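Local coordinates for protein aspartate aminotransferase, mitochondrial (Trypanosoma brucei brucei, PDB 4W5K) that probably catalyses transfer of the amino group from L-aspartate to 2-oxoglutarate, using pyridoxal 5'-phosphate as cofactor in a homodimer, at residues 304-307 / 308-312; 292-295 / 296-300; 196-199 / 200-204. The protein carries 1 engineered substitution. All blocks are in the same frame, centred on the assembly; numbering follows the deposited sequence.

Contact 1 (304-307 / 308-312)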
ATOM      1  N   ALA A 304      -0.633  28.483  -1.611  1.00 31.96           N
ATOM      2  CA  ALA A 304       0.064  29.472  -2.421  1.00 31.88           C
ATOM      3  C   ALA A 304       1.541  29.094  -2.602  1.00 32.23           C
ATOM      4  O   ALA A 304       2.099  29.233  -3.689  1.00 32.63           O
ATOM      5  CB  ALA A 304      -0.064  30.860  -1.779  1.00 34.79           C
ATOM      6  N   LEU A 305       2.169  28.630  -1.524  1.00 28.61           N
ATOM      7  CA  LEU A 305       3.568  28.232  -1.561  1.00 31.11           C
ATOM      8  C   LEU A 305       3.758  27.048  -2.489  1.00 30.92           C
ATOM      9  O   LEU A 305       4.657  27.048  -3.337  1.00 29.61           O
ATOM     10  CB  LEU A 305       4.074  27.890  -0.155  1.00 31.22           C
ATOM     11  CG  LEU A 305       5.523  27.400  -0.079  1.00 33.42           C
ATOM     12  CD1 LEU A 305       6.482  28.379  -0.782  1.00 38.39           C
ATOM     13  CD2 LEU A 305       5.930  27.181   1.371  1.00 33.04           C
ATOM     14  N   TRP A 306       2.901  26.043  -2.322  1.00 28.02           N
ATOM     15  CA  TRP A 306       2.911  24.889  -3.214  1.00 25.49           C
ATOM     16  C   TRP A 306       2.836  25.298  -4.694  1.00 24.17           C
ATOM     17  O   TRP A 306       3.608  24.801  -5.518  1.00 22.76           O
ATOM     18  CB  TRP A 306       1.760  23.942  -2.857  1.00 23.85           C
ATOM     19  CG  TRP A 306       1.640  22.756  -3.751  1.00 22.61           C
ATOM     20  CD1 TRP A 306       2.610  21.832  -4.049  1.00 19.95           C
ATOM     21  CD2 TRP A 306       0.459  22.336  -4.452  1.00 23.13           C
ATOM     22  NE1 TRP A 306       2.092  20.865  -4.886  1.00 21.88           N
ATOM     23  CE2 TRP A 306       0.786  21.165  -5.161  1.00 20.48           C
ATOM     24  CE3 TRP A 306      -0.840  22.847  -4.548  1.00 24.43           C
ATOM     25  CZ2 TRP A 306      -0.152  20.471  -5.952  1.00 20.38           C
ATOM     26  CZ3 TRP A 306      -1.760  22.177  -5.346  1.00 21.85           C
ATOM     27  CH2 TRP A 306      -1.407  21.005  -6.042  1.00 21.51           C
ATOM     28  N   LYS A 307       1.915  26.194  -5.027  1.00 23.58           N
ATOM     29  CA  LYS A 307       1.778  26.631  -6.419  1.00 25.06           C
ATOM     30  C   LYS A 307       3.059  27.289  -6.946  1.00 28.24           C
ATOM     31  O   LYS A 307       3.439  27.064  -8.091  1.00 25.78           O
ATOM     32  CB  LYS A 307       0.588  27.581  -6.558  1.00 26.08           C
ATOM     33  CG  LYS A 307      -0.773  26.858  -6.451  1.00 26.31           C
ATOM     34  CD  LYS A 307      -1.916  27.862  -6.524  1.00 29.91           C
ATOM     35  CE  LYS A 307      -3.290  27.192  -6.500  1.00 32.63           C
ATOM     36  NZ  LYS A 307      -4.365  28.224  -6.352  1.00 34.85           N
ATOM     37  N   LYS A 308       3.735  28.064  -6.101  1.00 27.68           N
ATOM     38  CA  LYS A 308       5.009  28.671  -6.482  1.00 29.37           C
ATOM     39  C   LYS A 308       6.060  27.589  -6.750  1.00 27.77           C
ATOM     40  O   LYS A 308       6.813  27.671  -7.735  1.00 28.91           O
ATOM     41  CB  LYS A 308       5.491  29.648  -5.395  1.00 35.80           C
ATOM     42  CG  LYS A 308       6.814  30.299  -5.700  1.00 43.53           C
ATOM     43  CD  LYS A 308       7.309  31.147  -4.523  1.00 47.79           C
ATOM     44  CE  LYS A 308       8.205  30.324  -3.613  1.00 49.89           C
ATOM     45  NZ  LYS A 308       8.667  31.091  -2.416  1.00 55.74           N
ATOM     46  N   GLU A 309       6.092  26.567  -5.893  1.00 25.61           N
ATOM     47  CA  GLU A 309       7.069  25.502  -6.045  1.00 25.40           C
ATOM     48  C   GLU A 309       6.776  24.631  -7.263  1.00 25.23           C
ATOM     49  O   GLU A 309       7.707  24.165  -7.931  1.00 25.89           O
ATOM     50  CB  GLU A 309       7.128  24.659  -4.759  1.00 27.41           C
ATOM     51  CG  GLU A 309       7.597  25.504  -3.567  1.00 28.98           C
ATOM     52  CD  GLU A 309       7.967  24.682  -2.330  1.00 31.34           C
ATOM     53  OE1 GLU A 309       7.046  24.288  -1.579  1.00 32.63           O
ATOM     54  OE2 GLU A 309       9.184  24.471  -2.099  1.00 30.50           O
ATOM     55  N   LEU A 310       5.494  24.411  -7.566  1.00 25.94           N
ATOM     56  CA  LEU A 310       5.123  23.697  -8.796  1.00 25.56           C
ATOM     57  C   LEU A 310       5.739  24.360 -10.016  1.00 25.97           C
ATOM     58  O   LEU A 310       6.305  23.706 -10.917  1.00 25.47           O
ATOM     59  CB  LEU A 310       3.602  23.651  -8.967  1.00 26.63           C
ATOM     60  CG  LEU A 310       2.825  22.633  -8.135  1.00 27.92           C
ATOM     61  CD1 LEU A 310       1.334  22.872  -8.302  1.00 24.82           C
ATOM     62  CD2 LEU A 310       3.182  21.216  -8.538  1.00 28.36           C
ATOM     63  N   LYS A 311       5.605  25.675 -10.056  1.00 26.04           N
ATOM     64  CA  LYS A 311       6.122  26.442 -11.171  1.00 27.59           C
ATOM     65  C   LYS A 311       7.651  26.394 -11.209  1.00 31.34           C
ATOM     66  O   LYS A 311       8.236  26.363 -12.289  1.00 29.08           O
ATOM     67  CB  LYS A 311       5.613  27.885 -11.117  1.00 34.74           C
ATOM     68  CG  LYS A 311       4.155  28.008 -11.554  1.00 37.43           C
ATOM     69  CD  LYS A 311       3.674  29.451 -11.586  1.00 41.00           C
ATOM     70  CE  LYS A 311       2.153  29.534 -11.670  1.00 40.18           C
ATOM     71  NZ  LYS A 311       1.593  28.879 -12.890  1.00 38.45           N
ATOM     72  N   GLN A 312       8.303  26.384 -10.046  1.00 29.13           N
ATOM     73  CA  GLN A 312       9.757  26.249 -10.029  1.00 29.29           C
ATOM     74  C   GLN A 312      10.194  24.928 -10.668  1.00 24.48           C
ATOM     75  O   GLN A 312      11.120  24.928 -11.478  1.00 26.75           O
ATOM     76  CB  GLN A 312      10.321  26.338  -8.600  1.00 30.71           C
ATOM     77  CG  GLN A 312      10.200  27.697  -7.965  1.00 32.48           C
ATOM     78  CD  GLN A 312      10.575  27.716  -6.479  1.00 37.75           C
ATOM     79  OE1 GLN A 312      10.571  26.687  -5.790  1.00 36.67           O
ATOM     80  NE2 GLN A 312      10.882  28.896  -5.980  1.00 44.80           N
TER
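On the long helix 300-331 of this pyridoxal-phosphate-dependent aminotransferase, Trp306 and Leu310 meet one turn apart in an i to i+4 CH-pi contact. The methyl CD1 of Leu310 comes over one face of the indole, 3.8 Å from the centroid of the six-membered ring of Trp306 and displaced toward its rim; the closest ring atom is Trp306 CE2, at 3.6 Å from Leu310 CD1. The first torsion of Trp306, with CG anti to the backbone N (chi1 177°), sets the ring beside its own carbonyl carbon, where CD1 of Leu310 in the next turn can reach its face. Beneath this pair, Leu310 N donates to Trp306 O at 2.8 Å. The indole NE1 donates to the backbone oxygen of Asn246, which limits the rotation of the ring.

Round the helix, Leu305 touches two side chains of the next turn. Its CD1 is 3.8 Å from Lys308 CE, while its CG is 3.8 Å from Glu309 OE1. The buried Glu309 carboxylate is gripped by two backbone N-H groups, OE2 by Glu49 N and OE1 by Cys50 N, an arrangement that would suit a negative charge at the start of helix 49-52.

Phe247 stacks with the indole, and Leu220 of helix 220-223 touches both Trp306 and Leu310. Helix 49-52 packs against Leu305, and helix 287-297 against Trp306.

Contact 2 (292-295 / 296-300)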
ATOM      1  N   VAL A 292      -0.078  15.247   4.758  1.00 20.93           N
ATOM      2  CA  VAL A 292       0.673  16.342   4.136  1.00 20.54           C
ATOM      3  C   VAL A 292      -0.170  17.062   3.084  1.00 23.18           C
ATOM      4  O   VAL A 292      -0.250  18.295   3.084  1.00 23.92           O
ATOM      5  CB  VAL A 292       1.962  15.823   3.483  1.00 21.09           C
ATOM      6  CG1 VAL A 292       2.566  16.902   2.532  1.00 20.26           C
ATOM      7  CG2 VAL A 292       2.964  15.425   4.548  1.00 24.31           C
ATOM      8  N   VAL A 293      -0.819  16.285   2.213  1.00 19.74           N
ATOM      9  CA  VAL A 293      -1.576  16.888   1.111  1.00 21.32           C
ATOM     10  C   VAL A 293      -2.806  17.598   1.688  1.00 21.12           C
ATOM     11  O   VAL A 293      -3.108  18.728   1.310  1.00 22.06           O
ATOM     12  CB  VAL A 293      -1.943  15.841   0.064  1.00 19.73           C
ATOM     13  CG1 VAL A 293      -2.954  16.390  -0.949  1.00 19.59           C
ATOM     14  CG2 VAL A 293      -0.676  15.397  -0.684  1.00 18.83           C
ATOM     15  N   SER A 294      -3.474  16.965   2.653  1.00 22.30           N
ATOM     16  CA  SER A 294      -4.661  17.576   3.247  1.00 23.40           C
ATOM     17  C   SER A 294      -4.320  18.889   3.971  1.00 29.82           C
ATOM     18  O   SER A 294      -5.051  19.893   3.868  1.00 28.83           O
ATOM     19  CB  SER A 294      -5.345  16.572   4.191  1.00 25.91           C
ATOM     20  OG  SER A 294      -6.448  17.171   4.851  1.00 29.25           O
ATOM     21  N   SER A 295      -3.195  18.885   4.681  1.00 24.47           N
ATOM     22  CA  SER A 295      -2.725  20.045   5.414  1.00 26.71           C
ATOM     23  C   SER A 295      -2.415  21.202   4.469  1.00 25.31           C
ATOM     24  O   SER A 295      -2.767  22.350   4.729  1.00 28.71           O
ATOM     25  CB  SER A 295      -1.486  19.680   6.218  1.00 29.21           C
ATOM     26  OG  SER A 295      -0.888  20.831   6.792  1.00 32.64           O
ATOM     27  N   ILE A 296      -1.750  20.882   3.371  1.00 23.24           N
ATOM     28  CA  ILE A 296      -1.359  21.929   2.436  1.00 26.01           C
ATOM     29  C   ILE A 296      -2.580  22.504   1.742  1.00 24.96           C
ATOM     30  O   ILE A 296      -2.730  23.716   1.678  1.00 29.85           O
ATOM     31  CB  ILE A 296      -0.351  21.418   1.401  1.00 24.55           C
ATOM     32  CG1 ILE A 296       1.007  21.182   2.071  1.00 23.63           C
ATOM     33  CG2 ILE A 296      -0.217  22.416   0.258  1.00 25.16           C
ATOM     34  CD1 ILE A 296       2.021  20.386   1.219  1.00 24.96           C
ATOM     35  N   LEU A 297      -3.474  21.647   1.260  1.00 24.75           N
ATOM     36  CA  LEU A 297      -4.582  22.120   0.430  1.00 23.48           C
ATOM     37  C   LEU A 297      -5.649  22.850   1.246  1.00 27.14           C
ATOM     38  O   LEU A 297      -6.396  23.666   0.705  1.00 28.45           O
ATOM     39  CB  LEU A 297      -5.204  20.961  -0.342  1.00 23.01           C
ATOM     40  CG  LEU A 297      -4.302  20.402  -1.446  1.00 21.73           C
ATOM     41  CD1 LEU A 297      -4.951  19.168  -2.092  1.00 21.99           C
ATOM     42  CD2 LEU A 297      -3.932  21.503  -2.492  1.00 27.25           C
ATOM     43  N   LYS A 298      -5.702  22.599   2.552  1.00 27.92           N
ATOM     44  CA  LYS A 298      -6.647  23.347   3.396  1.00 31.08           C
ATOM     45  C   LYS A 298      -6.085  24.662   3.954  1.00 33.47           C
ATOM     46  O   LYS A 298      -6.789  25.402   4.644  1.00 37.30           O
ATOM     47  CB  LYS A 298      -7.140  22.457   4.553  1.00 29.51           C
ATOM     48  CG  LYS A 298      -8.088  21.361   4.056  1.00 31.92           C
ATOM     49  CD  LYS A 298      -8.497  20.390   5.145  1.00 38.17           C
ATOM     50  CE  LYS A 298     -10.020  20.234   5.182  1.00 44.46           C
ATOM     51  NZ  LYS A 298     -10.596  19.692   3.905  1.00 43.47           N
ATOM     52  N   ASP A 299      -4.828  24.965   3.656  1.00 29.35           N
ATOM     53  CA  ASP A 299      -4.214  26.167   4.173  1.00 30.51           C
ATOM     54  C   ASP A 299      -3.848  27.110   3.025  1.00 33.39           C
ATOM     55  O   ASP A 299      -3.005  26.764   2.214  1.00 33.37           O
ATOM     56  CB  ASP A 299      -2.971  25.819   4.985  1.00 34.59           C
ATOM     57  CG  ASP A 299      -2.357  27.038   5.664  1.00 39.49           C
ATOM     58  OD1 ASP A 299      -2.716  27.315   6.823  1.00 44.97           O
ATOM     59  OD2 ASP A 299      -1.521  27.730   5.050  1.00 38.08           O
ATOM     60  N   PRO A 300      -4.483  28.297   2.959  1.00 31.52           N
ATOM     61  CA  PRO A 300      -4.222  29.236   1.853  1.00 31.86           C
ATOM     62  C   PRO A 300      -2.739  29.567   1.678  1.00 34.19           C
ATOM     63  O   PRO A 300      -2.254  29.602   0.546  1.00 36.66           O
ATOM     64  CB  PRO A 300      -5.011  30.490   2.253  1.00 37.63           C
ATOM     65  CG  PRO A 300      -6.086  29.985   3.166  1.00 39.01           C
ATOM     66  CD  PRO A 300      -5.494  28.811   3.898  1.00 34.57           C
TER
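Val292 meets Ile296 one turn on, methyl to methyl: Val292 CG1 is 3.8 Å from Ile296 CD1, the two side chains running next to each other in a common direction. The backbone bond from Ile296 N to Val292 O, 3.0 Å, runs beneath them. Val293 repeats the pattern with Leu297. Its CG1, anti to the backbone N (chi1 169°), leans along the helix toward its C-terminal end and comes within 3.6 Å of Leu297 CD1. Leu297 N reaches Val293 O at 2.9 Å.

At Ser294 the partner is the aliphatic part of a lysine. Lys298 CD passes 3.8 Å from Ser294 OG, while that hydroxyl is hydrogen-bonded to Ser70 OG and the ammonium of Lys298 forms a salt bridge with Glu74, so both polar ends turn to helix 69-80. The bond from Lys298 N to Ser294 O is 3.1 Å long and bent, 144° at the hydrogen, as the helix runs out. Ser295, whose OG is hydrogen-bonded to Thr55 N, has its carbonyl oxygen 3.5 Å from Asp299 CB.

From there the chain turns at once into the next helix. Asp299 OD2 accepts from Leu302 N, and Pro300 follows in the first helical position. Helices 287-297 and 300-331 are thus two successive helices joined by a tight turn, with Asp299 as the side-chain N-cap of the second.

Contact 3 (196-199 / 200-204)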
ATOM      1  N   CYS A 196     -12.012  13.690 -27.199  1.00 24.94           N
ATOM      2  CA  CYS A 196     -13.160  13.519 -26.319  1.00 26.13           C
ATOM      3  C   CYS A 196     -14.459  13.400 -27.108  1.00 27.92           C
ATOM      4  O   CYS A 196     -15.354  12.658 -26.703  1.00 26.97           O
ATOM      5  CB  CYS A 196     -13.218  14.668 -25.316  1.00 25.95           C
ATOM      6  SG  CYS A 196     -11.803  14.677 -24.155  1.00 26.14           S
ATOM      7  N   ASP A 197     -14.577  14.091 -28.243  1.00 27.43           N
ATOM      8  CA  ASP A 197     -15.776  13.934 -29.066  1.00 28.42           C
ATOM      9  C   ASP A 197     -15.915  12.494 -29.555  1.00 25.48           C
ATOM     10  O   ASP A 197     -17.022  11.958 -29.627  1.00 27.23           O
ATOM     11  CB  ASP A 197     -15.773  14.899 -30.265  1.00 34.14           C
ATOM     12  CG  ASP A 197     -16.167  16.321 -29.873  1.00 38.68           C
ATOM     13  OD1 ASP A 197     -16.716  16.508 -28.764  1.00 37.57           O
ATOM     14  OD2 ASP A 197     -15.930  17.260 -30.669  1.00 39.60           O
ATOM     15  N   VAL A 198     -14.799  11.864 -29.903  1.00 26.05           N
ATOM     16  CA  VAL A 198     -14.863  10.484 -30.381  1.00 27.45           C
ATOM     17  C   VAL A 198     -15.252   9.559 -29.227  1.00 26.62           C
ATOM     18  O   VAL A 198     -16.113   8.683 -29.384  1.00 26.85           O
ATOM     19  CB  VAL A 198     -13.526  10.012 -30.985  1.00 26.88           C
ATOM     20  CG1 VAL A 198     -13.661   8.581 -31.488  1.00 27.64           C
ATOM     21  CG2 VAL A 198     -13.079  10.941 -32.141  1.00 28.75           C
ATOM     22  N   ILE A 199     -14.613   9.760 -28.076  1.00 26.30           N
ATOM     23  CA  ILE A 199     -14.898   8.954 -26.879  1.00 23.99           C
ATOM     24  C   ILE A 199     -16.395   9.033 -26.549  1.00 27.26           C
ATOM     25  O   ILE A 199     -17.054   8.001 -26.276  1.00 26.97           O
ATOM     26  CB  ILE A 199     -14.024   9.422 -25.679  1.00 23.69           C
ATOM     27  CG1 ILE A 199     -12.568   8.981 -25.901  1.00 21.23           C
ATOM     28  CG2 ILE A 199     -14.569   8.880 -24.355  1.00 22.96           C
ATOM     29  CD1 ILE A 199     -11.543   9.489 -24.848  1.00 20.36           C
ATOM     30  N   LYS A 200     -16.963  10.236 -26.592  1.00 27.31           N
ATOM     31  CA  LYS A 200     -18.395  10.370 -26.293  1.00 30.66           C
ATOM     32  C   LYS A 200     -19.266   9.653 -27.319  1.00 32.04           C
ATOM     33  O   LYS A 200     -20.178   8.896 -26.949  1.00 31.89           O
ATOM     34  CB  LYS A 200     -18.809  11.837 -26.206  1.00 30.22           C
ATOM     35  CG  LYS A 200     -20.293  12.053 -25.899  1.00 31.11           C
ATOM     36  CD  LYS A 200     -20.634  13.538 -25.900  1.00 36.22           C
ATOM     37  CE  LYS A 200     -22.114  13.801 -25.619  1.00 39.81           C
ATOM     38  NZ  LYS A 200     -22.492  13.438 -24.208  1.00 43.10           N
ATOM     39  N   ARG A 201     -18.982   9.882 -28.603  1.00 30.70           N
ATOM     40  CA  ARG A 201     -19.790   9.315 -29.689  1.00 30.33           C
ATOM     41  C   ARG A 201     -19.758   7.788 -29.731  1.00 31.54           C
ATOM     42  O   ARG A 201     -20.768   7.137 -30.057  1.00 32.63           O
ATOM     43  CB  ARG A 201     -19.326   9.875 -31.036  1.00 33.90           C
ATOM     44  CG  ARG A 201     -20.005   9.225 -32.243  1.00 39.24           C
ATOM     45  CD  ARG A 201     -19.815  10.052 -33.511  1.00 41.38           C
ATOM     46  NE  ARG A 201     -18.418  10.413 -33.727  1.00 45.15           N
ATOM     47  CZ  ARG A 201     -17.495   9.583 -34.205  1.00 45.38           C
ATOM     48  NH1 ARG A 201     -17.825   8.333 -34.527  1.00 43.10           N
ATOM     49  NH2 ARG A 201     -16.244  10.008 -34.365  1.00 43.06           N
ATOM     50  N   ARG A 202     -18.603   7.213 -29.423  1.00 28.75           N
ATOM     51  CA  ARG A 202     -18.456   5.758 -29.446  1.00 30.55           C
ATOM     52  C   ARG A 202     -18.841   5.115 -28.113  1.00 30.42           C
ATOM     53  O   ARG A 202     -18.708   3.895 -27.948  1.00 30.84           O
ATOM     54  CB  ARG A 202     -17.019   5.378 -29.813  1.00 26.72           C
ATOM     55  CG  ARG A 202     -16.627   5.768 -31.258  1.00 29.15           C
ATOM     56  CD  ARG A 202     -17.454   4.974 -32.266  1.00 36.53           C
ATOM     57  NE  ARG A 202     -16.965   3.601 -32.417  1.00 39.51           N
ATOM     58  CZ  ARG A 202     -17.704   2.572 -32.819  1.00 38.26           C
ATOM     59  NH1 ARG A 202     -19.003   2.726 -33.091  1.00 40.25           N
ATOM     60  NH2 ARG A 202     -17.147   1.372 -32.933  1.00 40.35           N
ATOM     61  N   ASN A 203     -19.337   5.933 -27.184  1.00 29.84           N
ATOM     62  CA  ASN A 203     -19.737   5.473 -25.845  1.00 26.50           C
ATOM     63  C   ASN A 203     -18.606   4.734 -25.135  1.00 25.94           C
ATOM     64  O   ASN A 203     -18.849   3.738 -24.405  1.00 27.48           O
ATOM     65  CB  ASN A 203     -20.991   4.585 -25.927  1.00 30.67           C
ATOM     66  CG  ASN A 203     -22.196   5.331 -26.491  1.00 37.44           C
ATOM     67  OD1 ASN A 203     -22.601   6.370 -25.959  1.00 39.15           O
ATOM     68  ND2 ASN A 203     -22.748   4.824 -27.594  1.00 38.98           N
ATOM     69  N   HIS A 204     -17.376   5.233 -25.331  1.00 25.18           N
ATOM     70  CA  HIS A 204     -16.197   4.685 -24.667  1.00 25.52           C
ATOM     71  C   HIS A 204     -16.131   5.146 -23.209  1.00 25.98           C
ATOM     72  O   HIS A 204     -16.750   6.140 -22.814  1.00 26.99           O
ATOM     73  CB  HIS A 204     -14.893   5.104 -25.395  1.00 25.89           C
ATOM     74  CG  HIS A 204     -14.727   4.496 -26.755  1.00 26.38           C
ATOM     75  ND1 HIS A 204     -15.229   3.254 -27.087  1.00 24.45           N
ATOM     76  CD2 HIS A 204     -14.110   4.960 -27.866  1.00 25.21           C
ATOM     77  CE1 HIS A 204     -14.932   2.982 -28.346  1.00 26.13           C
ATOM     78  NE2 HIS A 204     -14.248   4.004 -28.841  1.00 27.39           N
TER
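Ile199 and His204 close the C-terminal end of helix 189-201 in a Schellman motif, at the point where the beta-alpha-beta unit made of strand 172-176, this helix and strand 205-210 turns from helix to strand. The signature is a pair of bonds back into the last turn: His204 N donates to Ile199 O at 2.9 Å, in the carbonyl plane, and Asn203 N donates to Lys200 O at 3.1 Å. Asn203 takes a positive phi of 55° to make the reversal, and its ND2 is hydrogen-bonded to Glu169. Ahead of the turn the helix keeps its regular bonds, the last from Arg202 N to Val198 O at 2.9 Å.

Two arginines pass close to Val198. Arg202 runs alongside it, its CG 4.1 Å from Val198 CG1, before leading off to the carbonyl oxygen of Ala167. Arg201 crosses it: the chain bends at chi3 (50°), carrying NH2 back to 4.0 Å from Val198 CG2, and its NH1 forms a salt bridge with Asp165 of helix 157-166.

Both ring nitrogens of the buried His204 have partners, NE2 with Leu164 O and ND1 with Ser171 N, which set the ring's rotation. His204 CB packs 3.9 Å from Ile199 CG2, and over one face of the imidazole, offset toward the rim, sits Arg202 CB, 3.2 Å above the ring plane.

Contacts 1 and 2 lie on successive helices, with centres about 13 Å apart, and meet where Trp306 CZ3 packs 3.6 Å from Leu297 CD2. Contact 3 stands apart, its nearest atoms about 22 Å from contact 1 and about 24 Å from those of contact 2. All three are partly buried: Trp306, Glu309 and Leu310 form the buried side of contact 1, Val292 to Ser294 and Ile296 that of contact 2, Cys196, Val198, Ile199 and His204 that of contact 3, while lysines and arginines lie mostly toward the surface. Contact 1 sets a methyl over an indole; contact 2 pairs aliphatic methyls; contact 3 relies on backbone bonds, its arginines and histidine tied to helix 157-166 and the loop that follows it.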